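Local coordinates for L-amino acid deaminase (Proteus vulgaris, PDB 5HXW), which probably catalyses the FAD-dependent oxidative deamination of L-amino acids to 2-keto acids as a membrane-bound flavoenzyme, at residues M247-V252 and S341-L346; P297-A302 and P325-L330. All blocks are in the same frame, centred on the assembly; numbering follows the deposited sequence.

Contact 1 (M247-V252 and S341-L346); sequences MQNLNV and STHWNL
Asn249 lies flat over the indole of Trp344 and grips the same residue's backbone with its amide. Asn249 CB sits 3.7 Å from the centroid of the six-membered ring, a CH-pi contact over the face, while ND2 rides above the pyrrole side and the amide plane tilts only 19° from the ring. Trp344 N donates to Asn249 OD1 over 3.0 Å in a nearly straight bond, arriving from above the carbonyl plane; Asn249 ND2 returns a more bent bond of 3.2 Å to Trp344 O, which lies close to the amide plane. These two bonds fix the rotation of the amide above the ring. Beside it, His343 turns its ring edge to Asn251, with a weak hydrogen bond from NE2 to Asn251 OD1 at 3.0 Å. Alongside, Thr342 CG2 packs on Gln248 NE2 at 3.4 Å. A Schellman motif closes the helix that contains Met247 and Gln248: Val252 N bonds to Met247 O and Asn251 N to Gln248 O, and Asn251 is the C-prime residue with positive phi. Asn249 lies within this turn, and its CG stands opposite the backbone N (chi1 -160°), which carries the amide across to the loop. Farther out, Trp344 NE1 is hydrogen-bonded to Arg211 O, tying the indole to strand 210-216, whereas Met247 and Leu250 turn back onto strand 413-417.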
ATOM      1  N   MET A 247       0.211 -16.006   9.699  1.00 68.52           N
ATOM      2  CA  MET A 247      -0.375 -17.225   9.129  1.00 70.42           C
ATOM      3  C   MET A 247       0.563 -18.438   9.211  1.00 72.12           C
ATOM      4  O   MET A 247       0.106 -19.587   9.117  1.00 73.45           O
ATOM      5  CB  MET A 247      -0.842 -16.988   7.688  1.00 70.17           C
ATOM      6  CG  MET A 247      -1.896 -15.895   7.510  1.00 69.64           C
ATOM      7  SD  MET A 247      -3.402 -16.091   8.489  1.00 71.13           S
ATOM      8  CE  MET A 247      -4.158 -17.526   7.719  1.00 73.11           C
ATOM      9  N   GLN A 248       1.862 -18.175   9.377  1.00 71.47           N
ATOM     10  CA  GLN A 248       2.861 -19.218   9.636  1.00 72.82           C
ATOM     11  C   GLN A 248       2.585 -19.984  10.924  1.00 73.63           C
ATOM     12  O   GLN A 248       2.636 -21.215  10.935  1.00 75.31           O
ATOM     13  CB  GLN A 248       4.264 -18.624   9.697  1.00 72.49           C
ATOM     14  CG  GLN A 248       5.148 -18.997   8.524  1.00 72.93           C
ATOM     15  CD  GLN A 248       6.619 -18.910   8.870  1.00 73.44           C
ATOM     16  OE1 GLN A 248       7.103 -17.881   9.351  1.00 72.78           O
ATOM     17  NE2 GLN A 248       7.343 -19.993   8.621  1.00 74.36           N
ATOM     18  N   ASN A 249       2.292 -19.244  11.996  1.00 72.79           N
ATOM     19  CA  ASN A 249       1.937 -19.813  13.301  1.00 73.74           C
ATOM     20  C   ASN A 249       0.642 -20.630  13.274  1.00 74.97           C
ATOM     21  O   ASN A 249       0.429 -21.486  14.138  1.00 76.33           O
ATOM     22  CB  ASN A 249       1.841 -18.705  14.355  1.00 72.36           C
ATOM     23  CG  ASN A 249       1.952 -19.228  15.779  1.00 73.15           C
ATOM     24  OD1 ASN A 249       2.642 -20.213  16.046  1.00 74.83           O
ATOM     25  ND2 ASN A 249       1.279 -18.557  16.707  1.00 72.33           N
ATOM     26  N   LEU A 250      -0.209 -20.349  12.285  1.00 74.19           N
ATOM     27  CA  LEU A 250      -1.443 -21.103  12.046  1.00 75.74           C
ATOM     28  C   LEU A 250      -1.268 -22.154  10.938  1.00 77.11           C
ATOM     29  O   LEU A 250      -2.251 -22.752  10.479  1.00 78.82           O
ATOM     30  CB  LEU A 250      -2.613 -20.155  11.728  1.00 74.56           C
ATOM     31  CG  LEU A 250      -2.977 -18.986  12.657  1.00 73.43           C
ATOM     32  CD1 LEU A 250      -4.091 -18.171  12.022  1.00 72.88           C
ATOM     33  CD2 LEU A 250      -3.368 -19.422  14.065  1.00 74.94           C
ATOM     34  N   ASN A 251      -0.012 -22.373  10.536  1.00 76.76           N
ATOM     35  CA  ASN A 251       0.384 -23.359   9.511  1.00 77.53           C
ATOM     36  C   ASN A 251      -0.263 -23.181   8.128  1.00 77.56           C
ATOM     37  O   ASN A 251      -0.636 -24.158   7.466  1.00 79.18           O
ATOM     38  CB  ASN A 251       0.233 -24.796  10.039  1.00 79.81           C
ATOM     39  CG  ASN A 251       1.280 -25.147  11.078  1.00 80.18           C
ATOM     40  OD1 ASN A 251       2.462 -25.313  10.761  1.00 79.35           O
ATOM     41  ND2 ASN A 251       0.850 -25.273  12.329  1.00 80.73           N
ATOM     42  N   VAL A 252      -0.389 -21.919   7.710  1.00 75.78           N
ATOM     43  CA  VAL A 252      -0.873 -21.555   6.376  1.00 75.71           C
ATOM     44  C   VAL A 252       0.210 -20.726   5.680  1.00 74.44           C
ATOM     45  O   VAL A 252       0.613 -19.667   6.173  1.00 72.93           O
ATOM     46  CB  VAL A 252      -2.227 -20.790   6.428  1.00 75.33           C
ATOM     47  CG1 VAL A 252      -2.631 -20.266   5.051  1.00 74.06           C
ATOM     48  CG2 VAL A 252      -3.333 -21.676   6.991  1.00 76.48           C
ATOM     49  N   SER A 341      10.944 -16.797  15.118  1.00 78.95           N
ATOM     50  CA  SER A 341      10.328 -18.119  15.237  1.00 79.27           C
ATOM     51  C   SER A 341       9.247 -18.330  14.184  1.00 77.69           C
ATOM     52  O   SER A 341       8.589 -17.376  13.753  1.00 75.58           O
ATOM     53  CB  SER A 341       9.754 -18.333  16.639  1.00 80.97           C
ATOM     54  OG  SER A 341      10.770 -18.735  17.540  1.00 83.37           O
ATOM     55  N   THR A 342       9.097 -19.582  13.759  1.00 78.20           N
ATOM     56  CA  THR A 342       8.032 -19.985  12.841  1.00 77.75           C
ATOM     57  C   THR A 342       6.785 -20.376  13.634  1.00 78.14           C
ATOM     58  O   THR A 342       5.672 -20.349  13.105  1.00 77.65           O
ATOM     59  CB  THR A 342       8.465 -21.147  11.917  1.00 78.83           C
ATOM     60  OG1 THR A 342       8.831 -22.285  12.706  1.00 81.70           O
ATOM     61  CG2 THR A 342       9.650 -20.740  11.039  1.00 78.17           C
ATOM     62  N   HIS A 343       6.992 -20.734  14.904  1.00 79.54           N
ATOM     63  CA  HIS A 343       5.917 -21.121  15.820  1.00 81.09           C
ATOM     64  C   HIS A 343       6.140 -20.616  17.239  1.00 81.08           C
ATOM     65  O   HIS A 343       7.268 -20.594  17.736  1.00 81.78           O
ATOM     66  CB  HIS A 343       5.713 -22.635  15.818  1.00 83.74           C
ATOM     67  CG  HIS A 343       4.945 -23.126  14.634  1.00 85.54           C
ATOM     68  ND1 HIS A 343       5.546 -23.413  13.426  1.00 86.05           N
ATOM     69  CD2 HIS A 343       3.623 -23.350  14.459  1.00 86.67           C
ATOM     70  CE1 HIS A 343       4.628 -23.806  12.562  1.00 86.71           C
ATOM     71  NE2 HIS A 343       3.452 -23.779  13.164  1.00 87.36           N
ATOM     72  N   TRP A 344       5.044 -20.196  17.869  1.00 80.45           N
ATOM     73  CA  TRP A 344       5.047 -19.710  19.246  1.00 80.69           C
ATOM     74  C   TRP A 344       3.706 -19.972  19.924  1.00 82.54           C
ATOM     75  O   TRP A 344       2.653 -19.966  19.274  1.00 81.73           O
ATOM     76  CB  TRP A 344       5.394 -18.218  19.306  1.00 78.36           C
ATOM     77  CG  TRP A 344       4.476 -17.341  18.496  1.00 76.71           C
ATOM     78  CD1 TRP A 344       3.347 -16.705  18.936  1.00 76.07           C
ATOM     79  CD2 TRP A 344       4.606 -17.010  17.106  1.00 74.60           C
ATOM     80  NE1 TRP A 344       2.770 -16.000  17.911  1.00 74.06           N
ATOM     81  CE2 TRP A 344       3.519 -16.165  16.776  1.00 73.29           C
ATOM     82  CE3 TRP A 344       5.537 -17.342  16.106  1.00 74.03           C
ATOM     83  CZ2 TRP A 344       3.334 -15.645  15.485  1.00 71.70           C
ATOM     84  CZ3 TRP A 344       5.353 -16.825  14.818  1.00 72.65           C
ATOM     85  CH2 TRP A 344       4.258 -15.982  14.524  1.00 71.57           C
ATOM     86  N   ASN A 345       3.766 -20.213  21.232  1.00 84.76           N
ATOM     87  CA  ASN A 345       2.579 -20.370  22.063  1.00 86.13           C
ATOM     88  C   ASN A 345       1.910 -19.021  22.296  1.00 85.07           C
ATOM     89  O   ASN A 345       2.586 -17.992  22.387  1.00 84.05           O
ATOM     90  CB  ASN A 345       2.948 -21.027  23.390  1.00 88.73           C
ATOM     91  CG  ASN A 345       3.492 -22.433  23.212  1.00 90.77           C
ATOM     92  OD1 ASN A 345       2.763 -23.352  22.833  1.00 92.19           O
ATOM     93  ND2 ASN A 345       4.781 -22.607  23.489  1.00 90.88           N
ATOM     94  N   LEU A 346       0.583 -19.035  22.393  1.00 85.25           N
ATOM     95  CA  LEU A 346      -0.202 -17.799  22.487  1.00 83.98           C
ATOM     96  C   LEU A 346      -0.136 -17.126  23.867  1.00 85.18           C
ATOM     97  O   LEU A 346      -0.602 -15.997  24.035  1.00 83.99           O
ATOM     98  CB  LEU A 346      -1.655 -18.036  22.035  1.00 83.66           C
ATOM     99  CG  LEU A 346      -1.919 -18.669  20.655  1.00 83.01           C
ATOM    100  CD1 LEU A 346      -3.413 -18.831  20.410  1.00 83.69           C
ATOM    101  CD2 LEU A 346      -1.284 -17.891  19.510  1.00 80.30           C
TER

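Contact 2 (P297-A302 and P325-L330); sequences PRVIVA and PVHISL. With 16A (cetyl-trimethyl-ammonium), chain J.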
ATOM      1  N   PRO A 297      13.757   7.624  -5.618  1.00 71.60           N
ATOM      2  CA  PRO A 297      14.386   6.843  -6.695  1.00 72.29           C
ATOM      3  C   PRO A 297      13.478   5.701  -7.156  1.00 72.05           C
ATOM      4  O   PRO A 297      12.529   5.342  -6.448  1.00 70.51           O
ATOM      5  CB  PRO A 297      15.646   6.268  -6.034  1.00 72.26           C
ATOM      6  CG  PRO A 297      15.841   7.050  -4.778  1.00 72.07           C
ATOM      7  CD  PRO A 297      14.462   7.423  -4.337  1.00 71.15           C
ATOM      8  N   ARG A 298      13.768   5.143  -8.330  1.00 74.06           N
ATOM      9  CA  ARG A 298      13.013   3.997  -8.848  1.00 75.50           C
ATOM     10  C   ARG A 298      13.392   2.680  -8.156  1.00 73.83           C
ATOM     11  O   ARG A 298      12.588   1.746  -8.129  1.00 73.82           O
ATOM     12  CB  ARG A 298      13.147   3.878 -10.380  1.00 78.82           C
ATOM     13  CG  ARG A 298      14.449   3.277 -10.888  1.00 81.86           C
ATOM     14  CD  ARG A 298      14.470   3.151 -12.404  1.00 84.53           C
ATOM     15  NE  ARG A 298      15.152   4.278 -13.043  1.00 87.24           N
ATOM     16  CZ  ARG A 298      16.475   4.390 -13.194  1.00 88.97           C
ATOM     17  NH1 ARG A 298      16.982   5.459 -13.797  1.00 90.20           N
ATOM     18  NH2 ARG A 298      17.298   3.445 -12.745  1.00 89.04           N
ATOM     19  N   VAL A 299      14.599   2.643  -7.584  1.00 72.62           N
ATOM     20  CA  VAL A 299      15.243   1.421  -7.079  1.00 71.15           C
ATOM     21  C   VAL A 299      14.524   0.793  -5.875  1.00 68.85           C
ATOM     22  O   VAL A 299      14.375   1.424  -4.823  1.00 68.49           O
ATOM     23  CB  VAL A 299      16.748   1.668  -6.777  1.00 72.51           C
ATOM     24  CG1 VAL A 299      17.407   0.438  -6.167  1.00 72.08           C
ATOM     25  CG2 VAL A 299      17.490   2.080  -8.043  1.00 74.74           C
ATOM     26  N   ILE A 300      14.080  -0.450  -6.065  1.00 66.92           N
ATOM     27  CA  ILE A 300      13.513  -1.289  -5.002  1.00 64.76           C
ATOM     28  C   ILE A 300      14.596  -2.258  -4.510  1.00 64.11           C
ATOM     29  O   ILE A 300      15.216  -2.968  -5.306  1.00 63.71           O
ATOM     30  CB  ILE A 300      12.262  -2.082  -5.485  1.00 64.48           C
ATOM     31  CG1 ILE A 300      11.213  -1.166  -6.155  1.00 64.65           C
ATOM     32  CG2 ILE A 300      11.657  -2.922  -4.360  1.00 63.39           C
ATOM     33  CD1 ILE A 300      10.481  -0.192  -5.246  1.00 64.15           C
ATOM     34  N   VAL A 301      14.820  -2.271  -3.197  1.00 62.50           N
ATOM     35  CA  VAL A 301      15.814  -3.142  -2.573  1.00 62.46           C
ATOM     36  C   VAL A 301      15.115  -4.353  -1.953  1.00 61.07           C
ATOM     37  O   VAL A 301      14.285  -4.202  -1.058  1.00 60.56           O
ATOM     38  CB  VAL A 301      16.673  -2.372  -1.529  1.00 62.52           C
ATOM     39  CG1 VAL A 301      17.490  -3.319  -0.663  1.00 62.97           C
ATOM     40  CG2 VAL A 301      17.601  -1.383  -2.219  1.00 63.15           C
ATOM     41  N   ALA A 302      15.442  -5.546  -2.449  1.00 60.69           N
ATOM     42  CA  ALA A 302      14.954  -6.793  -1.856  1.00 60.01           C
ATOM     43  C   ALA A 302      16.038  -7.445  -0.986  1.00 59.61           C
ATOM     44  O   ALA A 302      17.024  -7.978  -1.519  1.00 60.02           O
ATOM     45  CB  ALA A 302      14.452  -7.756  -2.930  1.00 60.60           C
ATOM     46  N   PRO A 325      13.810  -2.417 -11.357  1.00105.03           N
ATOM     47  CA  PRO A 325      14.801  -1.783 -10.503  1.00102.34           C
ATOM     48  C   PRO A 325      15.149  -2.534  -9.204  1.00 98.35           C
ATOM     49  O   PRO A 325      15.608  -1.904  -8.242  1.00 97.81           O
ATOM     50  CB  PRO A 325      14.129  -0.445 -10.179  1.00102.87           C
ATOM     51  CG  PRO A 325      12.648  -0.727 -10.251  1.00101.96           C
ATOM     52  CD  PRO A 325      12.448  -2.064 -10.913  1.00103.22           C
ATOM     53  N   VAL A 326      14.951  -3.853  -9.179  1.00 94.50           N
ATOM     54  CA  VAL A 326      15.190  -4.635  -7.959  1.00 90.27           C
ATOM     55  C   VAL A 326      16.662  -5.022  -7.787  1.00 88.78           C
ATOM     56  O   VAL A 326      17.245  -5.689  -8.646  1.00 89.26           O
ATOM     57  CB  VAL A 326      14.225  -5.844  -7.813  1.00 89.71           C
ATOM     58  CG1 VAL A 326      14.670  -6.792  -6.705  1.00 88.93           C
ATOM     59  CG2 VAL A 326      12.822  -5.350  -7.502  1.00 88.95           C
ATOM     60  N   HIS A 327      17.244  -4.564  -6.676  1.00 86.61           N
ATOM     61  CA  HIS A 327      18.572  -4.986  -6.232  1.00 85.49           C
ATOM     62  C   HIS A 327      18.468  -5.990  -5.090  1.00 82.54           C
ATOM     63  O   HIS A 327      17.743  -5.766  -4.113  1.00 80.72           O
ATOM     64  CB  HIS A 327      19.427  -3.792  -5.791  1.00 86.93           C
ATOM     65  CG  HIS A 327      20.025  -3.017  -6.924  1.00 90.29           C
ATOM     66  ND1 HIS A 327      19.956  -1.644  -7.001  1.00 91.45           N
ATOM     67  CD2 HIS A 327      20.705  -3.421  -8.025  1.00 92.31           C
ATOM     68  CE1 HIS A 327      20.563  -1.233  -8.100  1.00 92.56           C
ATOM     69  NE2 HIS A 327      21.026  -2.293  -8.740  1.00 93.59           N
ATOM     70  N   ILE A 328      19.191  -7.099  -5.238  1.00 80.64           N
ATOM     71  CA  ILE A 328      19.350  -8.095  -4.181  1.00 78.59           C
ATOM     72  C   ILE A 328      20.380  -7.543  -3.196  1.00 77.28           C
ATOM     73  O   ILE A 328      21.468  -7.113  -3.596  1.00 78.34           O
ATOM     74  CB  ILE A 328      19.789  -9.479  -4.749  1.00 79.57           C
ATOM     75  CG1 ILE A 328      18.781 -10.025  -5.788  1.00 79.87           C
ATOM     76  CG2 ILE A 328      20.078 -10.491  -3.640  1.00 79.27           C
ATOM     77  CD1 ILE A 328      17.347 -10.212  -5.319  1.00 79.09           C
ATOM     78  N   SER A 329      20.018  -7.547  -1.917  1.00 74.68           N
ATOM     79  CA  SER A 329      20.860  -6.978  -0.871  1.00 73.32           C
ATOM     80  C   SER A 329      21.027  -7.925   0.308  1.00 72.96           C
ATOM     81  O   SER A 329      20.076  -8.585   0.732  1.00 71.76           O
ATOM     82  CB  SER A 329      20.276  -5.647  -0.402  1.00 72.19           C
ATOM     83  OG  SER A 329      21.057  -5.068   0.624  1.00 73.42           O
ATOM     84  N   LEU A 330      22.251  -7.986   0.826  1.00 73.62           N
ATOM     85  CA  LEU A 330      22.538  -8.733   2.043  1.00 74.10           C
ATOM     86  C   LEU A 330      22.761  -7.771   3.201  1.00 74.37           C
ATOM     87  O   LEU A 330      23.681  -6.950   3.169  1.00 75.87           O
ATOM     88  CB  LEU A 330      23.748  -9.663   1.862  1.00 74.19           C
ATOM     89  CG  LEU A 330      24.103 -10.567   3.053  1.00 74.39           C
ATOM     90  CD1 LEU A 330      23.168 -11.762   3.152  1.00 73.77           C
ATOM     91  CD2 LEU A 330      25.547 -11.031   2.967  1.00 75.45           C
TER
HETATM   92  C1  16A J 504      16.483 -14.765  -6.088  1.00 71.89           C
HETATM   93  C2  16A J 504      15.667 -14.013  -5.060  1.00 71.35           C
HETATM   94  C3  16A J 504      14.689 -13.058  -5.736  1.00 71.04           C
HETATM   95  C4  16A J 504      14.000 -12.171  -4.706  1.00 71.12           C
HETATM   96  C5  16A J 504      13.476 -10.893  -5.345  1.00 70.98           C
HETATM   97  C6  16A J 504      12.209 -10.423  -4.642  1.00 72.03           C
HETATM   98  C7  16A J 504      11.541  -9.290  -5.410  1.00 72.72           C
HETATM   99  C8  16A J 504      10.818  -8.347  -4.458  1.00 73.26           C
HETATM  100  C9  16A J 504       9.559  -7.790  -5.110  1.00 77.17           C
HETATM  101  C10 16A J 504       9.675  -6.286  -5.334  1.00 79.77           C
HETATM  102  C11 16A J 504       9.038  -5.869  -6.654  1.00 81.98           C
HETATM  103  C12 16A J 504       7.693  -5.187  -6.421  1.00 85.58           C
HETATM  104  C13 16A J 504       7.692  -3.756  -6.945  1.00 87.78           C
HETATM  105  C14 16A J 504       6.494  -2.985  -6.401  1.00 89.21           C
HETATM  106  C15 16A J 504       6.887  -1.565  -6.003  1.00 89.62           C
HETATM  107  C16 16A J 504       5.719  -0.594  -6.231  1.00 89.70           C
HETATM  108  N1  16A J 504       5.632   0.585  -5.332  1.00 89.70           N
HETATM  109  C17 16A J 504       4.530   1.428  -5.810  1.00 90.38           C
HETATM  110  C18 16A J 504       5.312   0.218  -3.946  1.00 89.57           C
HETATM  111  C19 16A J 504       6.852   1.412  -5.354  1.00 88.61           C
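Strands 300-302 and 326-329 run parallel at 33° to each other, joined by backbone hydrogen bonds from His327 N to Ile300 O, Ala302 N to His327 O (2.8 Å) and Ser329 N to Ala302 O, with a further bond from Ile300 N to the O of Pro325, just before the second strand. Ile300, Ala302, Val326 and Ile328 share one face of the sheet, where the alkyl chain of a cetyl-trimethyl-ammonium molecule runs across them. Val326 divides its branches: CG1 meets Ala302 CB at 3.9 Å, whereas CG2 touches both Ile300 CB and the ligand. Ile300 CD1 reaches the chain at C15, close to the ammonium head, and Ile328 CD1 meets it at C3, near the opposite end. Val301 and His327 occupy the other face. There Val301 CG1, trans to its own N (chi1 167°), packs against Ser329 CB at 3.6 Å, and Val299 CG1 approaches His327 ND1 at 3.4 Å. At the start of the pair, the Pro325 ring rests on Arg298 O. The two strands frame a beta-alpha-beta unit through helix 308-311; strand 257-266 flanks strand 293-303 antiparallel, with Val301 bonded to Tyr260, and helix 364-377 packs on Pro297.

Both segments of contact 2 fall, in sequence, between the two segments of contact 1, yet the contacts do not touch: their centres are 29 Å apart and their nearest atoms about 17 Å. FAD lies near both. The Trp344 side chain is about 7 Å from FAD and about 10 Å from the side chain of Lys68, which binds FAD; the Ile300 side chain is about 6 Å from FAD and about 9 Å from that of Tyr80, also an FAD-binding residue. Each contact also meets cetyl-trimethyl-ammonium. In contact 1 Ser341 touches one molecule, whereas contact 2 supplies four residues to a 15-residue pocket and Leu330 to a further, smaller one.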